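Local structure of 3-chlorocatechol 1,2-dioxygenase (Rhodococcus opacus, 2BOY) at residues 72-77 with 205-210; 92-97 with 158-163; 120-125 with 149-154. The protein probably uses a ferric iron to split the aromatic ring of catechols such as 3-chlorocatechol between their two hydroxyl-bearing carbons. All blocks are in the same frame, centred on the assembly; numbering follows the deposited sequence.

Contact 1. Residues 72-77 with 205-210. With BHO (benzhydroxamic acid), chain J.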
# COMPACT_ATOMS: atom_id res chain seq x y z
N SER A 72 -17.49 19.57 7.49
CA SER A 72 -16.15 19.15 7.94
C SER A 72 -15.33 18.79 6.71
O SER A 72 -15.90 18.66 5.63
CB SER A 72 -16.26 17.89 8.83
OG SER A 72 -17.04 16.93 8.14
N SER A 73 -14.02 18.56 6.90
CA SER A 73 -13.19 18.08 5.80
C SER A 73 -11.99 17.27 6.29
O SER A 73 -11.82 17.10 7.51
CB SER A 73 -12.74 19.22 4.89
OG SER A 73 -12.20 18.67 3.68
N ILE A 74 -11.16 16.77 5.37
CA ILE A 74 -9.99 15.99 5.80
C ILE A 74 -9.06 16.85 6.63
O ILE A 74 -9.02 18.08 6.46
CB ILE A 74 -9.22 15.34 4.63
CG1 ILE A 74 -8.53 16.42 3.76
CG2 ILE A 74 -10.15 14.45 3.74
CD1 ILE A 74 -7.60 15.82 2.69
N GLN A 75 -8.28 16.21 7.49
CA GLN A 75 -7.21 16.92 8.19
C GLN A 75 -5.96 17.10 7.28
O GLN A 75 -5.27 18.12 7.34
CB GLN A 75 -6.78 16.11 9.42
CG GLN A 75 -5.72 16.86 10.27
CD GLN A 75 -5.37 16.16 11.54
OE1 GLN A 75 -4.18 15.86 11.79
NE2 GLN A 75 -6.36 15.88 12.36
N GLY A 76 -5.66 16.07 6.50
CA GLY A 76 -4.39 16.04 5.76
C GLY A 76 -3.22 15.75 6.71
O GLY A 76 -3.39 15.58 7.94
N PRO A 77 -2.01 15.66 6.16
CA PRO A 77 -0.85 15.17 6.92
C PRO A 77 0.06 16.23 7.52
O PRO A 77 1.11 15.86 8.09
CB PRO A 77 -0.06 14.37 5.84
CG PRO A 77 -0.24 15.24 4.62
CD PRO A 77 -1.70 15.80 4.72
N THR A 205 -13.08 19.31 12.50
CA THR A 205 -11.95 19.51 11.57
C THR A 205 -12.44 19.88 10.21
O THR A 205 -13.25 19.16 9.61
CB THR A 205 -11.14 18.22 11.51
OG1 THR A 205 -10.54 18.00 12.80
CG2 THR A 205 -9.89 18.39 10.52
N THR A 206 -11.90 20.96 9.64
CA THR A 206 -12.42 21.38 8.35
C THR A 206 -11.37 22.23 7.60
O THR A 206 -10.27 22.46 8.10
CB THR A 206 -13.79 22.11 8.55
OG1 THR A 206 -14.47 22.27 7.30
CG2 THR A 206 -13.66 23.54 9.15
N GLN A 207 -11.74 22.65 6.40
CA GLN A 207 -10.85 23.46 5.54
C GLN A 207 -11.73 24.47 4.88
O GLN A 207 -12.88 24.17 4.55
CB GLN A 207 -10.29 22.60 4.43
CG GLN A 207 -9.28 21.57 4.92
CD GLN A 207 -8.46 20.97 3.82
OE1 GLN A 207 -8.12 21.64 2.83
NE2 GLN A 207 -8.11 19.71 3.98
N LEU A 208 -11.19 25.66 4.59
CA LEU A 208 -11.99 26.63 3.82
C LEU A 208 -11.19 27.02 2.59
O LEU A 208 -10.00 27.21 2.70
CB LEU A 208 -12.30 27.87 4.69
CG LEU A 208 -13.16 27.52 5.93
CD1 LEU A 208 -13.27 28.69 6.90
CD2 LEU A 208 -14.56 27.01 5.51
N TYR A 209 -11.85 27.10 1.45
CA TYR A 209 -11.25 27.34 0.14
C TYR A 209 -11.74 28.69 -0.38
O TYR A 209 -12.58 29.30 0.24
CB TYR A 209 -11.72 26.25 -0.81
CG TYR A 209 -11.42 24.85 -0.32
CD1 TYR A 209 -12.38 24.13 0.38
CD2 TYR A 209 -10.18 24.26 -0.57
CE1 TYR A 209 -12.11 22.85 0.85
CE2 TYR A 209 -9.89 22.98 -0.10
CZ TYR A 209 -10.86 22.29 0.60
OH TYR A 209 -10.60 21.01 1.04
N PHE A 210 -11.19 29.16 -1.49
CA PHE A 210 -11.50 30.52 -2.01
C PHE A 210 -12.23 30.34 -3.34
O PHE A 210 -11.70 29.68 -4.24
CB PHE A 210 -10.21 31.30 -2.15
CG PHE A 210 -9.50 31.47 -0.85
CD1 PHE A 210 -8.50 30.59 -0.46
CD2 PHE A 210 -9.90 32.46 0.05
CE1 PHE A 210 -7.90 30.72 0.76
CE2 PHE A 210 -9.29 32.59 1.27
CZ PHE A 210 -8.28 31.72 1.63
C1 BHO J . -3.08 18.08 2.28
C2 BHO J . -4.09 17.01 2.14
C3 BHO J . -3.72 15.82 1.51
C4 BHO J . -2.42 15.68 1.02
C5 BHO J . -1.48 16.69 1.14
C6 BHO J . -1.80 17.90 1.76
C BHO J . -3.47 19.36 2.95
O1 BHO J . -4.62 19.66 2.89
N BHO J . -2.67 20.20 3.57
O2 BHO J . -1.81 19.87 4.40
O HOH W 1 -8.12 20.36 8.01
O HOH W 2 -8.83 16.01 13.02
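Q207 turns the edge of its carboxamide to I74: NE2 donates to I74 O at 3.1 Å, almost straight at 177°, and the acceptor lies in the amide plane. Seen from I74, the donor sits well above the carbonyl plane rather than on a lone pair. The second flat group is the benzhydroxamic acid ring. P77 CD lies over the middle of one ring face, 3.6 Å from BHO C1, with G76 CA on the same side, out past the rim near C2, while I74 CD1 meets the ring edge at C2 (3.7 Å). I74 CG1, set between the backbone N and carbonyl carbon (chi1 68°), passes obliquely by Q207 NE2 and carries CD1 on to the bound ligand.

The buried I74 O has two donors, since a water that also donates to T206 O reaches it at 2.9 Å. At the other end of the amide, Q207 OE1 is taken by R188, so both polar ends of the group are held and its flip is fixed. S73 N donates to T205 O at 2.9 Å, and T205 CG2 packs against Q75 CA. With a leucine in place of Q207, the I74 carbonyl would probably lose its side-chain donor and R188 one of its acceptors. Q207 also touches the iron ligands H191 and H193, its nearest side-chain atom about 5 Å from the iron. The arrangement illustrates how a second shell is built: a loop and a strand, joined by a backbone bond, a water and the Q207 amide, form a wall of the ferric active-site pocket of an intradiol dioxygenase.

Contact 2. Residues 92-97 with 158-163; sequences MPMRDD and TLRTIV
M94 and M92, two residues apart on an irregular segment, both direct their side chains at strand 156-162 and bury more surface there than any other residue of the contact. M94 lies across I162, with SD against I162 CD1 at 3.4 Å. Its chain runs extended through chi2 and then bends at the sulfur (chi3 -79°), which brings the terminal methyl back over the strand: CE comes to 4.0 Å from R160 O and also lies over one face of the R160 guanidinium, at 4.3 Å from NH2. The approach is loose, an aliphatic cover on one face of an exposed residue's charged group.

M92 is the more tightly fitted of the two. Its CG runs alongside T161, closer than usual van der Waals contact at 3.5 Å from T161 CB. Bends at both chi2 and chi3 fold the chain so that SD rests against both methyls of L159, 3.9 Å from CD1 and 4.0 Å from CD2. The hydroxyl of T161, beside M92 CG, has its polar partner elsewhere, in Q126.

Backbone pairing helps to fix this placement. M92 N donates to R160 O at 2.9 Å, nearly along the C=O axis, and R160 also bonds through its backbone to Y90. L159 and T161 meanwhile bond to strand 102-110. A non-regular connection thus lies along the side of strand 156-162 turned away from strand 102-110. Its inner methionine reaches M124 of strand 121-125, within the beta-structured core of the dioxygenase domain, a member of the transthyretin clan.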
# COMPACT_ATOMS: atom_id res chain seq x y z
N MET A 92 -1.60 35.83 12.19
CA MET A 92 -0.86 34.60 11.98
C MET A 92 0.65 34.89 11.94
O MET A 92 1.02 36.00 11.48
CB MET A 92 -1.28 33.92 10.67
CG MET A 92 -2.76 33.37 10.65
SD MET A 92 -3.02 32.08 11.90
CE MET A 92 -2.26 30.68 11.11
N PRO A 93 1.48 33.98 12.45
CA PRO A 93 2.94 34.19 12.45
C PRO A 93 3.49 34.34 11.04
O PRO A 93 3.30 33.43 10.20
CB PRO A 93 3.50 32.98 13.20
CG PRO A 93 2.34 32.56 14.17
CD PRO A 93 1.11 32.75 13.21
N MET A 94 4.05 35.53 10.76
CA MET A 94 4.51 35.86 9.43
C MET A 94 5.87 36.57 9.54
O MET A 94 6.17 37.20 10.55
CB MET A 94 3.50 36.81 8.77
CG MET A 94 2.22 36.13 8.40
SD MET A 94 1.06 37.16 7.57
CE MET A 94 0.40 38.06 8.93
N ARG A 95 6.66 36.48 8.48
CA ARG A 95 7.97 37.13 8.49
C ARG A 95 7.79 38.63 8.29
O ARG A 95 6.77 39.05 7.76
CB ARG A 95 8.85 36.55 7.38
CG ARG A 95 9.29 35.11 7.74
CD ARG A 95 9.71 34.27 6.55
NE ARG A 95 8.62 33.87 5.65
CZ ARG A 95 8.77 32.97 4.69
NH1 ARG A 95 9.95 32.39 4.50
NH2 ARG A 95 7.76 32.64 3.90
N ASP A 96 8.79 39.43 8.69
CA ASP A 96 8.66 40.89 8.50
C ASP A 96 8.49 41.31 7.04
O ASP A 96 8.01 42.42 6.77
CB ASP A 96 9.77 41.74 9.16
CG ASP A 96 11.18 41.24 8.90
OD1 ASP A 96 11.46 40.56 7.89
OD2 ASP A 96 12.12 41.54 9.68
N ASP A 97 8.85 40.46 6.10
CA ASP A 97 8.68 40.81 4.69
C ASP A 97 7.80 39.80 3.96
O ASP A 97 7.96 39.55 2.76
CB ASP A 97 10.05 40.94 4.00
CG ASP A 97 10.86 39.66 4.02
OD1 ASP A 97 10.41 38.62 4.62
OD2 ASP A 97 11.98 39.60 3.47
N THR A 158 -11.41 37.99 14.79
CA THR A 158 -10.94 38.56 13.54
C THR A 158 -9.52 38.11 13.45
O THR A 158 -8.77 38.23 14.44
CB THR A 158 -10.99 40.11 13.64
OG1 THR A 158 -12.37 40.55 13.65
CG2 THR A 158 -10.42 40.76 12.38
N LEU A 159 -9.12 37.60 12.29
CA LEU A 159 -7.77 37.05 12.13
C LEU A 159 -7.13 37.67 10.89
O LEU A 159 -7.74 37.67 9.81
CB LEU A 159 -7.85 35.51 12.01
CG LEU A 159 -6.52 34.74 11.73
CD1 LEU A 159 -5.55 34.93 12.87
CD2 LEU A 159 -6.80 33.26 11.49
N ARG A 160 -5.90 38.19 11.06
CA ARG A 160 -5.15 38.69 9.92
C ARG A 160 -4.12 37.67 9.42
O ARG A 160 -3.32 37.13 10.19
CB ARG A 160 -4.43 40.01 10.26
CG ARG A 160 -3.54 40.52 9.14
CD ARG A 160 -2.96 41.94 9.36
NE ARG A 160 -1.55 41.97 8.96
CZ ARG A 160 -0.54 42.32 9.77
NH1 ARG A 160 -0.78 42.72 11.02
NH2 ARG A 160 0.73 42.30 9.34
N THR A 161 -4.12 37.43 8.12
CA THR A 161 -3.16 36.52 7.55
C THR A 161 -2.92 36.95 6.11
O THR A 161 -3.14 38.13 5.76
CB THR A 161 -3.66 35.07 7.74
OG1 THR A 161 -2.69 34.17 7.25
CG2 THR A 161 -4.96 34.77 6.95
N ILE A 162 -2.39 36.05 5.30
CA ILE A 162 -2.17 36.29 3.89
C ILE A 162 -2.93 35.19 3.16
O ILE A 162 -3.16 34.14 3.74
CB ILE A 162 -0.62 36.31 3.65
CG1 ILE A 162 -0.15 37.77 3.76
CG2 ILE A 162 -0.22 35.69 2.34
CD1 ILE A 162 1.28 37.94 4.27
N VAL A 163 -3.41 35.46 1.94
CA VAL A 163 -4.07 34.40 1.14
C VAL A 163 -3.06 33.33 0.78
O VAL A 163 -2.04 33.64 0.14
CB VAL A 163 -4.75 34.98 -0.14
CG1 VAL A 163 -5.49 33.89 -0.89
CG2 VAL A 163 -5.72 36.10 0.24

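Contact 3. Residues 120-125 with 149-154; sequences VLLDMW and IRTDEN
V120 and T151 satisfy each other twice. V120 N donates to T151 OG1 at 3.0 Å, and T151 N returns a bond to V120 O, also at 3.0 Å and in the carbonyl plane. The hydroxyl is placed for this by chi1 of 55°, between backbone N and carbonyl carbon, and it donates in turn to L117 O. V120 O also receives a CA-H...O contact from R150 CA at 3.1 Å.

Two residues further along, L122 and I149 form an antiparallel hydrogen-bonded pair: L122 N to I149 O at 2.8 Å and I149 N to L122 O at 3.0 Å. Their side chains meet as CB of L122 on CG1 of I149, 3.9 Å apart. On the opposite side of the sheet L121 and R150, the non-hydrogen-bonded pair in between, lie side by side. L121 CD1 sits over the centre of one guanidinium face, although L121 has a second conformer and this cover is therefore tentative. R150 NH1 makes a salt bridge with D119, and R150 O accepts from the Y90 hydroxyl.

Strand 121-125 thus pairs with 146-150 along one edge and with 187-197 along the other, while L122, I149 and T151 all pack on F157 of strand 156-162.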
# COMPACT_ATOMS: atom_id res chain seq x y z
N VAL A 120 -14.23 29.06 22.41
CA VAL A 120 -13.91 27.96 21.50
C VAL A 120 -12.46 28.14 21.11
O VAL A 120 -12.04 29.28 20.85
CB VAL A 120 -14.84 27.98 20.24
CG1 VAL A 120 -14.44 26.90 19.22
CG2 VAL A 120 -16.31 27.81 20.67
N LEU A 121 -11.70 27.04 21.10
CA LEU A 121 -10.29 27.11 20.73
C LEU A 121 -10.20 26.67 19.28
O LEU A 121 -10.81 25.64 18.91
CB LEU A 121 -9.41 26.20 21.62
CG LEU A 121 -9.01 26.54 23.08
CD1 LEU A 121 -9.82 27.65 23.78
CD2 LEU A 121 -8.99 25.29 23.97
N LEU A 122 -9.50 27.46 18.47
CA LEU A 122 -9.32 27.11 17.05
C LEU A 122 -7.84 27.05 16.75
O LEU A 122 -7.11 27.98 17.09
CB LEU A 122 -10.00 28.12 16.10
CG LEU A 122 -11.53 28.30 16.15
CD1 LEU A 122 -11.88 29.38 17.17
CD2 LEU A 122 -12.09 28.64 14.81
N ASP A 123 -7.41 25.95 16.13
CA ASP A 123 -6.05 25.77 15.68
C ASP A 123 -6.12 25.98 14.18
O ASP A 123 -6.86 25.26 13.51
CB ASP A 123 -5.63 24.33 15.97
CG ASP A 123 -4.27 24.23 16.60
OD1 ASP A 123 -4.11 23.47 17.56
OD2 ASP A 123 -3.28 24.85 16.20
N MET A 124 -5.33 26.89 13.62
CA MET A 124 -5.39 27.12 12.16
C MET A 124 -4.01 26.98 11.56
O MET A 124 -3.05 27.39 12.20
CB MET A 124 -5.97 28.50 11.87
CG MET A 124 -6.52 28.70 10.44
SD MET A 124 -5.25 29.08 9.14
CE MET A 124 -5.32 30.88 9.05
N TRP A 125 -3.90 26.29 10.43
CA TRP A 125 -2.62 26.23 9.72
C TRP A 125 -2.88 26.36 8.24
O TRP A 125 -3.96 26.00 7.75
CB TRP A 125 -1.80 24.96 10.06
CG TRP A 125 -2.37 23.62 9.64
CD1 TRP A 125 -1.87 22.80 8.67
CD2 TRP A 125 -3.46 22.89 10.25
NE1 TRP A 125 -2.60 21.63 8.61
CE2 TRP A 125 -3.60 21.66 9.54
CE3 TRP A 125 -4.37 23.18 11.30
CZ2 TRP A 125 -4.61 20.71 9.83
CZ3 TRP A 125 -5.38 22.24 11.60
CH2 TRP A 125 -5.50 21.02 10.86
N ILE A 149 -6.29 30.54 18.32
CA ILE A 149 -7.10 31.68 18.75
C ILE A 149 -8.33 31.16 19.49
O ILE A 149 -8.60 29.94 19.53
CB ILE A 149 -7.54 32.46 17.53
CG1 ILE A 149 -8.14 31.50 16.53
CG2 ILE A 149 -6.32 33.14 16.88
CD1 ILE A 149 -8.97 32.14 15.48
N ARG A 150 -9.06 32.09 20.10
CA ARG A 150 -10.23 31.76 20.91
C ARG A 150 -11.36 32.66 20.44
O ARG A 150 -11.09 33.82 20.14
CB ARG A 150 -9.98 32.09 22.38
CG ARG A 150 -9.01 31.17 23.12
CD ARG A 150 -8.66 31.75 24.50
NE ARG A 150 -8.60 30.76 25.58
CZ ARG A 150 -9.63 30.42 26.35
NH1 ARG A 150 -10.83 30.93 26.12
NH2 ARG A 150 -9.46 29.54 27.33
N THR A 151 -12.61 32.18 20.41
CA THR A 151 -13.73 33.09 20.19
C THR A 151 -13.92 33.93 21.45
O THR A 151 -13.62 33.46 22.58
CB THR A 151 -15.06 32.35 19.90
OG1 THR A 151 -15.35 31.40 20.95
CG2 THR A 151 -14.94 31.53 18.59
N ASP A 152 -14.45 35.14 21.24
CA ASP A 152 -14.71 36.07 22.33
C ASP A 152 -16.09 35.80 22.93
O ASP A 152 -16.70 34.77 22.61
CB ASP A 152 -14.54 37.53 21.84
CG ASP A 152 -15.54 37.94 20.78
OD1 ASP A 152 -16.66 37.33 20.62
OD2 ASP A 152 -15.28 38.92 20.01
N GLU A 153 -16.59 36.70 23.78
CA GLU A 153 -17.94 36.57 24.38
C GLU A 153 -19.06 36.49 23.37
O GLU A 153 -20.17 36.02 23.65
CB GLU A 153 -18.23 37.81 25.24
CG GLU A 153 -17.43 37.81 26.52
CD GLU A 153 -17.88 38.93 27.45
OE1 GLU A 153 -18.75 39.81 27.12
OE2 GLU A 153 -17.34 38.89 28.55
N ASN A 154 -18.81 37.03 22.20
CA ASN A 154 -19.83 36.98 21.17
C ASN A 154 -19.63 35.84 20.19
O ASN A 154 -20.30 35.80 19.18
CB ASN A 154 -19.89 38.31 20.42
CG ASN A 154 -20.21 39.47 21.35
OD1 ASN A 154 -21.08 39.36 22.21
ND2 ASN A 154 -19.51 40.59 21.18

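How the contacts relate
Read from the N terminus, the three contacts nest without crossing. Residues 72-77, in the connection after helix 56-64, meet 205-210 and so close the widest loop, 127 residues, in contact 1. Within it, 92-97 meets 158-163 across 60 residues in contact 2, and inside that again 120-125 meets 149-154 across 23 in contact 3. The iron ligand Y133 lies in the innermost loop, whereas H191 and H193 lie in the outermost alone. Contact 3 joins neighbouring strands; the other two bring non-regular segments onto the same sheet. Contacts 1 and 2 do not touch each other, but each touches contact 3: Q75 O packs on W125 CZ2, and M92 CE on M124 O.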